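Local structure of catalase-3 (Neurospora crassa, 4AJ9) at residues F466-V471 against V497-E502; S182-L187 against L481-K486. The protein breaks down hydrogen peroxide into oxygen and water with the help of a bound heme. All blocks are in the same frame, centred on the assembly; numbering follows the deposited sequence.

Contact 1. Residues F466-V471 against V497-E502; sequences FEASHV and VALGLE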
loop_
_atom_site.group_PDB
_atom_site.type_symbol
_atom_site.label_atom_id
_atom_site.label_comp_id
_atom_site.label_asym_id
_atom_site.label_seq_id
_atom_site.Cartn_x
_atom_site.Cartn_y
_atom_site.Cartn_z
ATOM N N PHE C 466 -20.882 -5.258 37.254
ATOM C CA PHE C 466 -19.436 -5.430 37.097
ATOM C C PHE C 466 -18.875 -4.305 36.216
ATOM O O PHE C 466 -17.978 -3.565 36.629
ATOM C CB PHE C 466 -19.121 -6.814 36.510
ATOM C CG PHE C 466 -17.684 -6.986 36.077
ATOM C CD1 PHE C 466 -17.288 -6.624 34.799
ATOM C CD2 PHE C 466 -16.736 -7.526 36.946
ATOM C CE1 PHE C 466 -15.966 -6.779 34.385
ATOM C CE2 PHE C 466 -15.406 -7.687 36.542
ATOM C CZ PHE C 466 -15.021 -7.315 35.256
ATOM N N GLU C 467 -19.437 -4.171 35.015
ATOM C CA GLU C 467 -18.983 -3.187 34.026
ATOM C C GLU C 467 -19.070 -1.740 34.493
ATOM O O GLU C 467 -18.105 -0.987 34.384
ATOM C CB GLU C 467 -19.764 -3.349 32.714
ATOM C CG GLU C 467 -19.574 -4.720 32.067
ATOM C CD GLU C 467 -18.993 -4.641 30.669
ATOM O OE1 GLU C 467 -19.000 -3.540 30.074
ATOM O OE2 GLU C 467 -18.532 -5.688 30.161
ATOM N N ALA C 468 -20.236 -1.345 34.994
ATOM C CA ALA C 468 -20.467 0.039 35.369
ATOM C C ALA C 468 -19.592 0.479 36.549
ATOM O O ALA C 468 -19.240 1.654 36.671
ATOM C CB ALA C 468 -21.949 0.258 35.677
ATOM N N SER C 469 -19.244 -0.469 37.407
ATOM C CA SER C 469 -18.385 -0.194 38.546
ATOM C C SER C 469 -16.956 0.126 38.103
ATOM O O SER C 469 -16.150 0.586 38.912
ATOM C CB SER C 469 -18.395 -1.361 39.536
ATOM O OG SER C 469 -17.486 -2.373 39.150
ATOM N N HIS C 470 -16.650 -0.100 36.824
ATOM C CA HIS C 470 -15.349 0.295 36.273
ATOM C C HIS C 470 -15.334 1.747 35.807
ATOM O O HIS C 470 -14.268 2.302 35.527
ATOM C CB HIS C 470 -14.938 -0.605 35.101
ATOM C CG HIS C 470 -14.522 -1.982 35.511
ATOM N ND1 HIS C 470 -15.430 -2.974 35.809
ATOM C CD2 HIS C 470 -13.296 -2.533 35.670
ATOM C CE1 HIS C 470 -14.782 -4.080 36.131
ATOM N NE2 HIS C 470 -13.486 -3.838 36.058
ATOM N N VAL C 471 -16.512 2.359 35.710
ATOM C CA VAL C 471 -16.610 3.736 35.227
ATOM C C VAL C 471 -16.169 4.704 36.305
ATOM O O VAL C 471 -16.796 4.787 37.360
ATOM C CB VAL C 471 -18.048 4.072 34.783
ATOM C CG1 VAL C 471 -18.144 5.520 34.321
ATOM C CG2 VAL C 471 -18.491 3.112 33.676
ATOM N N VAL C 497 -27.432 -0.319 43.492
ATOM C CA VAL C 497 -26.858 -0.827 44.736
ATOM C C VAL C 497 -25.350 -0.983 44.611
ATOM O O VAL C 497 -24.595 -0.507 45.458
ATOM C CB VAL C 497 -27.459 -2.177 45.139
ATOM C CG1 VAL C 497 -26.643 -2.792 46.283
ATOM C CG2 VAL C 497 -28.913 -2.006 45.550
ATOM N N ALA C 498 -24.916 -1.645 43.542
ATOM C CA ALA C 498 -23.495 -1.901 43.310
ATOM C C ALA C 498 -22.664 -0.625 43.206
ATOM O O ALA C 498 -21.515 -0.582 43.646
ATOM C CB ALA C 498 -23.316 -2.767 42.045
ATOM N N LEU C 499 -23.251 0.410 42.615
ATOM C CA LEU C 499 -22.554 1.660 42.348
ATOM C C LEU C 499 -22.632 2.627 43.529
ATOM O O LEU C 499 -22.061 3.712 43.490
ATOM C CB LEU C 499 -23.149 2.316 41.106
ATOM C CG LEU C 499 -23.241 1.395 39.883
ATOM C CD1 LEU C 499 -23.864 2.122 38.700
ATOM C CD2 LEU C 499 -21.860 0.869 39.526
ATOM N N GLY C 500 -23.361 2.236 44.571
ATOM C CA GLY C 500 -23.514 3.070 45.751
ATOM C C GLY C 500 -24.285 4.333 45.443
ATOM O O GLY C 500 -24.013 5.394 46.009
ATOM N N LEU C 501 -25.248 4.219 44.532
ATOM C CA LEU C 501 -26.069 5.365 44.150
ATOM C C LEU C 501 -27.505 5.164 44.614
ATOM O O LEU C 501 -27.937 4.037 44.876
ATOM C CB LEU C 501 -26.014 5.582 42.631
ATOM C CG LEU C 501 -24.631 5.968 42.100
ATOM C CD1 LEU C 501 -24.571 5.933 40.573
ATOM C CD2 LEU C 501 -24.219 7.337 42.614
ATOM N N GLU C 502 -28.245 6.259 44.719
ATOM C CA GLU C 502 -29.613 6.193 45.207
ATOM C C GLU C 502 -30.538 5.513 44.199
ATOM O O GLU C 502 -30.506 5.814 43.004
ATOM C CB GLU C 502 -30.123 7.594 45.539
ATOM C CG GLU C 502 -31.434 7.609 46.306
ATOM C CD GLU C 502 -31.868 9.013 46.677
ATOM O OE1 GLU C 502 -31.170 9.974 46.287
ATOM O OE2 GLU C 502 -32.906 9.153 47.357
#
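Ser469 and Leu499 bring the two segments together, their CA atoms 5.9 Å apart where the chain of helix 454-468 runs into the turn at 468-471 and meets the last turn of helix 489-499. Residues 468-471 form a type I beta turn, closed by Val471 N on Ala468 O. Beyond Leu499 the chain leaves its helix at Gly500, whose positive phi of 66° belongs to a Schellman motif. Leu499 carries the contact with its two methyls: CG is anti to the carbonyl carbon (chi1 -51°), and CD2 lies over the Ala468-Ser469 backbone, 3.6 Å from Ser469 N. CD2 is also 3.9 Å from Ala468 CB, and CD1 comes to the same CB, so the leucine fork straddles that methyl. Ser469 turns its CB to CD2 but spends its hydroxyl within its own segment. Phe466 O takes OG of Ser469 at 2.8 Å and ND1 of His470 at 2.7 Å, the two donors arriving from opposite faces of the carbonyl plane. His470 CE1 lies 3.3 Å above the plane of the Phe466 ring, offset toward its rim. Phe466 also meets Trp241 edge-to-face, and Ser469 packs on Thr576 of the second subunit. Between the segments the chemistry is purely van der Waals: Ser469 OG and His470 ND1 are bonded locally, and Leu499 packs on the Ala468 methyl and the adjoining peptide, beside the subunit interface.

Contact 2. Residues S182-L187 against L481-K486; sequences SQPSAL and LEQLNK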
loop_
_atom_site.group_PDB
_atom_site.type_symbol
_atom_site.label_atom_id
_atom_site.label_comp_id
_atom_site.label_asym_id
_atom_site.label_seq_id
_atom_site.Cartn_x
_atom_site.Cartn_y
_atom_site.Cartn_z
ATOM N N SER C 182 -25.397 8.151 26.390
ATOM C CA SER C 182 -25.578 9.357 25.587
ATOM C C SER C 182 -26.375 9.072 24.317
ATOM O O SER C 182 -26.934 9.984 23.713
ATOM C CB SER C 182 -24.223 9.940 25.195
ATOM O OG SER C 182 -23.556 10.504 26.311
ATOM N N GLN C 183 -26.413 7.799 23.927
ATOM C CA GLN C 183 -27.021 7.347 22.671
ATOM C C GLN C 183 -27.921 6.146 22.958
ATOM O O GLN C 183 -27.538 5.001 22.707
ATOM C CB GLN C 183 -25.909 6.933 21.691
ATOM C CG GLN C 183 -26.376 6.615 20.269
ATOM C CD GLN C 183 -26.852 7.857 19.557
ATOM O OE1 GLN C 183 -26.085 8.511 18.843
ATOM N NE2 GLN C 183 -28.117 8.214 19.776
ATOM N N PRO C 184 -29.135 6.400 23.489
ATOM C CA PRO C 184 -29.909 5.322 24.124
ATOM C C PRO C 184 -30.355 4.193 23.197
ATOM O O PRO C 184 -30.759 3.154 23.704
ATOM C CB PRO C 184 -31.126 6.057 24.711
ATOM C CG PRO C 184 -30.658 7.463 24.906
ATOM C CD PRO C 184 -29.714 7.729 23.754
ATOM N N SER C 185 -30.279 4.373 21.880
ATOM C CA SER C 185 -30.648 3.282 20.990
ATOM C C SER C 185 -29.775 2.071 21.328
ATOM O O SER C 185 -30.182 0.930 21.133
ATOM C CB SER C 185 -30.461 3.684 19.525
ATOM O OG SER C 185 -29.101 3.976 19.261
ATOM N N ALA C 186 -28.582 2.339 21.861
ATOM C CA ALA C 186 -27.592 1.294 22.141
ATOM C C ALA C 186 -28.026 0.364 23.268
ATOM O O ALA C 186 -27.449 -0.707 23.454
ATOM C CB ALA C 186 -26.225 1.929 22.476
ATOM N N LEU C 187 -29.054 0.753 24.015
ATOM C CA LEU C 187 -29.393 -0.002 25.223
ATOM C C LEU C 187 -29.866 -1.421 24.927
ATOM O O LEU C 187 -29.696 -2.335 25.749
ATOM C CB LEU C 187 -30.427 0.747 26.066
ATOM C CG LEU C 187 -29.887 2.047 26.660
ATOM C CD1 LEU C 187 -31.029 2.904 27.178
ATOM C CD2 LEU C 187 -28.852 1.774 27.761
ATOM N N LEU C 481 -27.592 5.039 35.089
ATOM C CA LEU C 481 -28.752 4.694 35.923
ATOM C C LEU C 481 -30.033 5.325 35.393
ATOM O O LEU C 481 -31.077 4.685 35.350
ATOM C CB LEU C 481 -28.545 5.124 37.377
ATOM C CG LEU C 481 -27.639 4.215 38.206
ATOM C CD1 LEU C 481 -27.510 4.759 39.616
ATOM C CD2 LEU C 481 -28.187 2.794 38.225
ATOM N N GLU C 482 -29.951 6.593 35.005
ATOM C CA GLU C 482 -31.123 7.290 34.498
ATOM C C GLU C 482 -31.688 6.580 33.267
ATOM O O GLU C 482 -32.903 6.477 33.095
ATOM C CB GLU C 482 -30.784 8.743 34.175
ATOM C CG GLU C 482 -31.894 9.471 33.465
ATOM C CD GLU C 482 -31.604 10.946 33.299
ATOM O OE1 GLU C 482 -30.571 11.283 32.679
ATOM O OE2 GLU C 482 -32.409 11.769 33.787
ATOM N N GLN C 483 -30.800 6.081 32.413
ATOM C CA GLN C 483 -31.220 5.310 31.245
ATOM C C GLN C 483 -31.739 3.923 31.596
ATOM O O GLN C 483 -32.757 3.488 31.060
ATOM C CB GLN C 483 -30.090 5.223 30.217
ATOM C CG GLN C 483 -29.712 6.575 29.649
ATOM C CD GLN C 483 -30.866 7.239 28.922
ATOM O OE1 GLN C 483 -31.556 6.599 28.129
ATOM N NE2 GLN C 483 -31.079 8.526 29.185
ATOM N N LEU C 484 -31.047 3.209 32.477
ATOM C CA LEU C 484 -31.527 1.879 32.842
ATOM C C LEU C 484 -32.925 1.989 33.432
ATOM O O LEU C 484 -33.775 1.143 33.186
ATOM C CB LEU C 484 -30.602 1.217 33.860
ATOM C CG LEU C 484 -29.210 0.857 33.341
ATOM C CD1 LEU C 484 -28.370 0.303 34.486
ATOM C CD2 LEU C 484 -29.304 -0.144 32.187
ATOM N N ASN C 485 -33.138 3.043 34.219
ATOM C CA ASN C 485 -34.409 3.264 34.886
ATOM C C ASN C 485 -35.581 3.440 33.926
ATOM O O ASN C 485 -36.736 3.227 34.308
ATOM C CB ASN C 485 -34.332 4.492 35.799
ATOM C CG ASN C 485 -35.563 4.626 36.693
ATOM O OD1 ASN C 485 -36.036 3.641 37.248
ATOM N ND2 ASN C 485 -36.092 5.835 36.809
ATOM N N LYS C 486 -35.293 3.859 32.696
ATOM C CA LYS C 486 -36.334 4.052 31.694
ATOM C C LYS C 486 -36.764 2.712 31.127
ATOM O O LYS C 486 -37.832 2.578 30.524
ATOM C CB LYS C 486 -35.849 4.970 30.569
ATOM C CG LYS C 486 -35.798 6.430 30.946
ATOM C CD LYS C 486 -35.294 7.246 29.776
ATOM C CE LYS C 486 -34.958 8.676 30.185
ATOM N NZ LYS C 486 -36.164 9.479 30.529
#
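Gln483 reaches from helix 474-487 to Pro184 and Leu187, which stand at the two ends of a short turn between helices 174-182 and 187-193. Its side chain leaves with CG anti to the carbonyl carbon (chi1 -64°) and then bends at chi2 (-61°), a fold that swings the amide toward the proline instead of extending it straight from the helix. OE1 settles against the pyrrolidine ring, 3.5 Å from both CB and CG of Pro184, and CD follows at 4.0 Å from the same CG. The ring and the glutamine chain meet at a slant. Leu187 approaches differently, crossing the glutamine at about a right angle. Its CD1 touches both ends of that side chain, lying 3.9 Å from Gln483 CB and at a similar distance from OE1, and so fits inside the bend. The carbonyl oxygen is not left to these carbon neighbours alone: Tyr442 OH is hydrogen-bonded to OE1, and Tyr442 also packs on Pro184 and Leu187, so one tyrosine joins both sides of the contact. Leu187 N bonds back to Pro184 O at 3.0 Å, linking the two residues that receive the glutamine. On the turn's other flank, Ser185 OG is hydrogen-bonded to Phe144 O. Helix 474-487 thus lies between the turn joining helices 174-182 and 187-193, met by Gln483, and helix 489-499, where Leu481 and Leu484 pack on Val495.

Overall arrangement
From the N terminus, after the first strands of the antiparallel sheet, the chain reaches the turn at 182-187, within the catalase family region, then runs through the remaining strands of that sheet and helix 343-360 before reaching the helices at 443-499. Segment 466-471 lies on helix 454-468, and helix 474-487 then closes the 293-residue loop of contact 2. Contact 1 closes a far shorter one of 25 residues, mostly helical, when 497-502 returns to 466-471. The two loops cross, since their segments alternate along the chain. With centres about 15 Å apart, they also touch through Leu501 and Leu481. Contact 1 joins helices 454-468 and 489-499, with helix 474-487 between them in sequence, while contact 2 joins this helical region to the catalase region.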